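PDB 3D4I: Sts-2 protein from Mus musculus, which carries an acid-dependent phosphatase activity in its histidine phosphatase domain, the part present here, and probably interferes with CBL-mediated down-regulation of receptor tyrosine kinases. Local coordinates for residues Gln23-Gly26 / Gln31-Thr34; Lys27-Gln32 / Leu45-Ser50; Cys209-Pro212 / Leu216-Arg219. One frame throughout, in Å; residues are numbered along the deposited sequence.

Overall arrangement
Three contacts illustrate how short segments are fixed outside the central sheet. Contacts 1 and 2 are neighbours, their centres about 4 Å apart, and both use helix 29-32, with Gln32 serving in each. Contact 1 is a surface contact in which one amide reaches the end of helix 21-25; contact 2 is buried, and there the loop residue Phe47 presses on helix 29-32 through apolar and weakly polar touches. All three reach the second subunit, contact 3 through Arg219 alone. Within the chain contact 3 stands apart, its centre about 35 Å from that of contact 1, across the chain's centre. It too is at the surface, held by a guanidinium and backbone hydrogen bonds.

Contact 1 (Gln23-Gly26 / Gln31-Thr34); sequences QVFG and QQCT
Phe25 and Gln32 carry this contact between them, and it illustrates how one side-chain amide can tie two short successive helices together. The amide nitrogen NE2 of Gln32 donates to the backbone oxygen Phe25 O at 2.9 Å, a moderately straight bond with an angle of 154° at the hydrogen. The acceptor lies close to the amide plane, whereas the nitrogen sits tilted from the plane of the carbonyl it meets. The other branch of the amide turns to the phenylalanine side chain: Gln32 OE1 comes within 3.6 Å of Phe25 CB and 3.8 Å of Phe25 CD1, touching the base of the ring obliquely. Amide and ring planes stand steeply against each other, 78° apart.

What brings the amide to this place is the shape of its chain. With CG anti to its own carbonyl carbon (chi1 -62°) and the chain extended beyond, Gln32 bridges the two helices, whose nearest CA atoms, those of Phe25 and Gln32, are 8.4 Å apart. NE2 also donates to Ser28 OG, and two acceptors on one nitrogen should hold the amide against rotation.

The phenyl group has further neighbours: Val24 CG1, from the preceding residue, lies 3.7 Å above the plane of the Phe25 ring, over its centre, while Phe47, its ring at a shallow angle to this one, and Thr259 of the second subunit form the outer layer.

At Gly26 the chain leaves helical geometry with positive phi, which favours glycine. The whole is a succession of two short helices, the first ended by Gly26 and the second following after a three-residue link, lying outside the central sheet and beside the second subunit.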
# COMPACT_ATOMS: atom_id res chain seq x y z
N GLN A 23 -9.86 11.08 1.15
CA GLN A 23 -10.35 10.26 2.28
C GLN A 23 -9.38 10.42 3.45
O GLN A 23 -9.78 10.40 4.63
CB GLN A 23 -10.38 8.74 1.96
CG GLN A 23 -11.20 7.96 2.98
CD GLN A 23 -11.08 6.46 2.85
OE1 GLN A 23 -11.08 5.90 1.75
NE2 GLN A 23 -11.01 5.78 3.99
N VAL A 24 -8.10 10.53 3.12
CA VAL A 24 -7.07 10.65 4.14
C VAL A 24 -6.86 12.11 4.57
O VAL A 24 -6.77 12.41 5.76
CB VAL A 24 -5.71 10.03 3.65
CG1 VAL A 24 -4.58 10.25 4.68
CG2 VAL A 24 -5.87 8.54 3.50
N PHE A 25 -6.74 13.00 3.60
CA PHE A 25 -6.28 14.35 3.88
C PHE A 25 -7.43 15.33 4.06
O PHE A 25 -7.21 16.49 4.47
CB PHE A 25 -5.27 14.79 2.83
CG PHE A 25 -4.00 13.95 2.87
CD1 PHE A 25 -3.09 14.13 3.91
CD2 PHE A 25 -3.79 12.94 1.95
CE1 PHE A 25 -1.94 13.36 4.01
CE2 PHE A 25 -2.63 12.14 2.03
CZ PHE A 25 -1.71 12.36 3.08
N GLY A 26 -8.63 14.87 3.77
CA GLY A 26 -9.85 15.66 4.04
C GLY A 26 -10.23 16.62 2.93
O GLY A 26 -9.62 16.62 1.85
N GLN A 31 -5.80 22.33 -1.43
CA GLN A 31 -5.05 23.48 -0.91
C GLN A 31 -3.77 23.06 -0.20
O GLN A 31 -2.80 23.79 -0.23
CB GLN A 31 -5.92 24.36 0.02
CG GLN A 31 -7.06 25.09 -0.68
CD GLN A 31 -8.16 24.17 -1.13
OE1 GLN A 31 -8.62 23.34 -0.37
NE2 GLN A 31 -8.55 24.28 -2.39
N GLN A 32 -3.75 21.86 0.40
CA GLN A 32 -2.53 21.31 1.01
C GLN A 32 -1.40 21.10 0.01
O GLN A 32 -0.23 21.21 0.36
CB GLN A 32 -2.82 19.97 1.73
CG GLN A 32 -3.81 20.12 2.89
CD GLN A 32 -4.27 18.78 3.45
OE1 GLN A 32 -3.49 17.85 3.55
NE2 GLN A 32 -5.52 18.71 3.83
N CYS A 33 -1.75 20.75 -1.22
CA CYS A 33 -0.76 20.31 -2.20
C CYS A 33 -0.57 21.29 -3.35
O CYS A 33 -0.04 20.92 -4.39
CB CYS A 33 -1.11 18.90 -2.72
SG CYS A 33 -2.60 18.76 -3.75
N THR A 34 -0.99 22.55 -3.13
CA THR A 34 -0.87 23.64 -4.10
C THR A 34 0.11 24.67 -3.54
O THR A 34 -0.10 25.19 -2.44
CB THR A 34 -2.26 24.31 -4.36
OG1 THR A 34 -3.19 23.33 -4.84
CG2 THR A 34 -2.18 25.44 -5.39

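Contact 2 (Lys27-Gln32 / Leu45-Ser50); sequences KSWLQQ and LNFPRS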
# COMPACT_ATOMS: atom_id res chain seq x y z
N LYS A 27 -11.27 17.42 3.18
CA LYS A 27 -11.83 18.26 2.12
C LYS A 27 -10.86 19.36 1.61
O LYS A 27 -10.97 19.77 0.46
CB LYS A 27 -13.24 18.83 2.49
CG LYS A 27 -13.36 19.55 3.84
CD LYS A 27 -14.87 19.85 4.18
CE LYS A 27 -15.08 20.66 5.49
NZ LYS A 27 -16.59 21.02 5.74
N SER A 28 -9.90 19.75 2.45
CA SER A 28 -8.86 20.73 2.11
C SER A 28 -7.63 20.15 1.39
O SER A 28 -6.65 20.86 1.22
CB SER A 28 -8.40 21.47 3.36
OG SER A 28 -7.53 20.70 4.18
N TRP A 29 -7.69 18.89 0.97
CA TRP A 29 -6.52 18.21 0.35
C TRP A 29 -5.89 19.05 -0.79
O TRP A 29 -4.68 19.13 -0.88
CB TRP A 29 -6.89 16.79 -0.13
CG TRP A 29 -7.66 16.81 -1.42
CD1 TRP A 29 -9.01 16.96 -1.56
CD2 TRP A 29 -7.12 16.74 -2.75
NE1 TRP A 29 -9.34 16.97 -2.89
CE2 TRP A 29 -8.21 16.84 -3.64
CE3 TRP A 29 -5.82 16.59 -3.27
CZ2 TRP A 29 -8.05 16.79 -5.03
CZ3 TRP A 29 -5.66 16.54 -4.66
CH2 TRP A 29 -6.77 16.65 -5.52
N LEU A 30 -6.71 19.64 -1.65
CA LEU A 30 -6.16 20.36 -2.82
C LEU A 30 -5.34 21.60 -2.44
O LEU A 30 -4.29 21.87 -3.03
CB LEU A 30 -7.24 20.67 -3.87
CG LEU A 30 -6.80 21.34 -5.19
CD1 LEU A 30 -5.74 20.48 -5.88
CD2 LEU A 30 -8.01 21.58 -6.11
N GLN A 31 -5.80 22.33 -1.43
CA GLN A 31 -5.05 23.48 -0.91
C GLN A 31 -3.77 23.06 -0.20
O GLN A 31 -2.80 23.79 -0.23
CB GLN A 31 -5.92 24.36 0.02
CG GLN A 31 -7.06 25.09 -0.68
CD GLN A 31 -8.16 24.17 -1.13
OE1 GLN A 31 -8.62 23.34 -0.37
NE2 GLN A 31 -8.55 24.28 -2.39
N GLN A 32 -3.75 21.86 0.40
CA GLN A 32 -2.53 21.31 1.01
C GLN A 32 -1.40 21.10 0.01
O GLN A 32 -0.23 21.21 0.36
CB GLN A 32 -2.82 19.97 1.73
CG GLN A 32 -3.81 20.12 2.89
CD GLN A 32 -4.27 18.78 3.45
OE1 GLN A 32 -3.49 17.85 3.55
NE2 GLN A 32 -5.52 18.71 3.83
N LEU A 45 3.91 11.70 1.57
CA LEU A 45 4.22 10.73 0.53
C LEU A 45 2.99 10.02 0.01
O LEU A 45 3.05 9.38 -1.03
CB LEU A 45 5.27 9.71 0.99
CG LEU A 45 6.60 10.26 1.51
CD1 LEU A 45 7.52 9.11 1.79
CD2 LEU A 45 7.25 11.19 0.46
N ASN A 46 1.86 10.15 0.71
CA ASN A 46 0.64 9.50 0.21
C ASN A 46 -0.10 10.31 -0.84
O ASN A 46 -1.06 9.82 -1.43
CB ASN A 46 -0.30 9.13 1.36
CG ASN A 46 -1.27 8.00 1.01
OD1 ASN A 46 -0.92 7.06 0.32
ND2 ASN A 46 -2.50 8.09 1.54
N PHE A 47 0.32 11.57 -1.07
CA PHE A 47 -0.07 12.30 -2.29
C PHE A 47 0.69 11.67 -3.44
O PHE A 47 1.85 11.31 -3.26
CB PHE A 47 0.25 13.80 -2.21
CG PHE A 47 -0.68 14.58 -1.31
CD1 PHE A 47 -0.52 14.55 0.07
CD2 PHE A 47 -1.71 15.34 -1.84
CE1 PHE A 47 -1.38 15.32 0.93
CE2 PHE A 47 -2.57 16.07 -1.01
CZ PHE A 47 -2.39 16.08 0.37
N PRO A 48 0.04 11.52 -4.62
CA PRO A 48 0.74 10.86 -5.74
C PRO A 48 1.88 11.72 -6.31
O PRO A 48 1.91 12.93 -6.12
CB PRO A 48 -0.37 10.65 -6.79
CG PRO A 48 -1.45 11.70 -6.44
CD PRO A 48 -1.34 11.90 -4.96
N ARG A 49 2.81 11.07 -7.01
CA ARG A 49 3.98 11.74 -7.59
C ARG A 49 3.59 12.89 -8.50
O ARG A 49 4.25 13.92 -8.53
CB ARG A 49 4.86 10.71 -8.34
CG ARG A 49 6.21 10.42 -7.67
CD ARG A 49 6.86 9.16 -8.29
NE ARG A 49 8.31 9.28 -8.51
CZ ARG A 49 9.02 8.41 -9.24
NH1 ARG A 49 8.42 7.36 -9.80
NH2 ARG A 49 10.33 8.58 -9.42
N SER A 50 2.48 12.72 -9.22
CA SER A 50 2.01 13.75 -10.15
C SER A 50 0.50 13.68 -10.31
O SER A 50 -0.13 12.68 -9.95
CB SER A 50 2.67 13.58 -11.52
OG SER A 50 2.18 12.42 -12.17
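Phe47, on the long irregular segment that follows helix 29-32, folds back to meet Trp29 and Gln32 of that helix, a case of a loop that packs against a helix through one aromatic side chain. Its CE2 atom approaches Trp29 O at 3.7 Å and Trp29 CE3 at 4.0 Å, reaching the indole at its edge, near the indole plane. The carbonyl oxygen in turn lies at the edge of the phenyl ring. Gln32 OE1 takes up a similar place, in the ring plane and 3.8 Å from Phe47 CZ, with amide and phenyl planes 71° apart.

The indole is turned by chi1 of 77°, which sets CG between the backbone N and the carbonyl carbon; Leu30 CB covers one of its faces, 3.9 Å above the plane. The amide is steadied from the N-cap position of its own helix, where Ser28 OG accepts from Gln32 NE2 at 2.9 Å. Were Gln32 replaced, a leucine there would probably leave Ser28 OG and the carbonyl of Phe25 without their amide donor and the Phe47 edge without its oxygen.

Beyond the ring, Phe47 O accepts from Arg42 NE, and Arg49 forms salt bridges with Glu80 and Asp84 of the second subunit, which places this loop at the dimer interface. Two oxygens set against the rim of an aromatic ring are consistent with a weak attraction to its C-H edge, added to plain apolar packing on the indole.

Contact 3 (Cys209-Pro212 / Leu216-Arg219); sequences CTRP and LPPR
Arg211 lays its guanidinium between Leu216 and Arg219, which cover opposite faces of that flat group. Leu216 CB lies 3.6 Å above one face and Arg219 CG 3.4 Å above the other, both offset toward the rim. In the plane itself, Pro217 O is gripped side-on by two nitrogens: Arg211 NE donates to it at 2.6 Å and Arg211 NH2 at 2.8 Å. A bend at chi3 (78°) turns the guanidinium so that this NE-NH2 side meets the carbonyl.

The two arginine chains cross at about a right angle, with their guanidinium planes 54° apart. Arg211 NH1 sits 3.3 Å above one face of the Arg219 group, a meeting of like charges. Asp207 forms a salt bridge with Arg219 NE and would help offset the repulsion.

A backbone bond from Leu216 N to Arg211 O, at 2.9 Å, closes the turn at the end of helix 211-214, on the surface of the histidine phosphatase domain, where Pro218 packs on helix 172-187. Both Arg211 donors converge on one neutral oxygen while apolar carbons flank the faces, so the guanidinium is probably held in its rotation by hydrogen bonds, not by a charge partner across the contact.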
# COMPACT_ATOMS: atom_id res chain seq x y z
N CYS A 209 -24.99 -2.58 -9.58
CA CYS A 209 -24.58 -3.22 -10.83
C CYS A 209 -24.69 -4.75 -10.81
O CYS A 209 -24.46 -5.42 -11.83
CB CYS A 209 -23.19 -2.73 -11.29
SG CYS A 209 -23.17 -0.95 -11.71
N THR A 210 -25.05 -5.31 -9.66
CA THR A 210 -25.15 -6.77 -9.53
C THR A 210 -26.59 -7.23 -9.35
O THR A 210 -26.99 -8.20 -9.97
CB THR A 210 -24.25 -7.36 -8.40
OG1 THR A 210 -24.63 -6.82 -7.14
CG2 THR A 210 -22.77 -7.04 -8.66
N ARG A 211 -27.36 -6.51 -8.54
CA ARG A 211 -28.79 -6.84 -8.35
C ARG A 211 -29.57 -7.04 -9.66
O ARG A 211 -30.29 -8.03 -9.78
CB ARG A 211 -29.47 -5.83 -7.42
CG ARG A 211 -29.02 -6.00 -5.97
CD ARG A 211 -29.81 -5.16 -5.02
NE ARG A 211 -31.12 -5.73 -4.73
CZ ARG A 211 -31.37 -6.67 -3.82
NH1 ARG A 211 -30.39 -7.19 -3.08
NH2 ARG A 211 -32.61 -7.07 -3.62
N PRO A 212 -29.41 -6.13 -10.66
CA PRO A 212 -30.08 -6.32 -11.96
C PRO A 212 -29.68 -7.61 -12.67
O PRO A 212 -30.53 -8.23 -13.31
CB PRO A 212 -29.64 -5.09 -12.78
CG PRO A 212 -29.24 -4.08 -11.79
CD PRO A 212 -28.63 -4.87 -10.65
N LEU A 216 -32.84 -9.31 -9.11
CA LEU A 216 -33.38 -8.88 -7.82
C LEU A 216 -33.90 -7.44 -7.88
O LEU A 216 -33.37 -6.62 -8.63
CB LEU A 216 -32.31 -9.02 -6.72
CG LEU A 216 -31.67 -10.41 -6.50
CD1 LEU A 216 -30.57 -10.37 -5.44
CD2 LEU A 216 -32.71 -11.45 -6.11
N PRO A 217 -34.92 -7.12 -7.08
CA PRO A 217 -35.38 -5.74 -7.11
C PRO A 217 -34.38 -4.84 -6.34
O PRO A 217 -33.59 -5.34 -5.55
CB PRO A 217 -36.73 -5.81 -6.39
CG PRO A 217 -36.55 -6.92 -5.40
CD PRO A 217 -35.69 -7.93 -6.13
N PRO A 218 -34.40 -3.52 -6.60
CA PRO A 218 -33.52 -2.63 -5.84
C PRO A 218 -33.76 -2.77 -4.34
O PRO A 218 -34.91 -2.99 -3.92
CB PRO A 218 -33.95 -1.24 -6.33
CG PRO A 218 -34.41 -1.50 -7.75
CD PRO A 218 -35.18 -2.78 -7.61
N ARG A 219 -32.70 -2.69 -3.55
CA ARG A 219 -32.82 -2.63 -2.09
C ARG A 219 -33.48 -1.31 -1.76
O ARG A 219 -33.36 -0.36 -2.52
CB ARG A 219 -31.43 -2.64 -1.44
CG ARG A 219 -30.70 -3.92 -1.54
CD ARG A 219 -29.43 -3.86 -0.74
NE ARG A 219 -28.63 -5.06 -0.97
CZ ARG A 219 -28.68 -6.16 -0.22
NH1 ARG A 219 -29.50 -6.23 0.81
NH2 ARG A 219 -27.90 -7.19 -0.51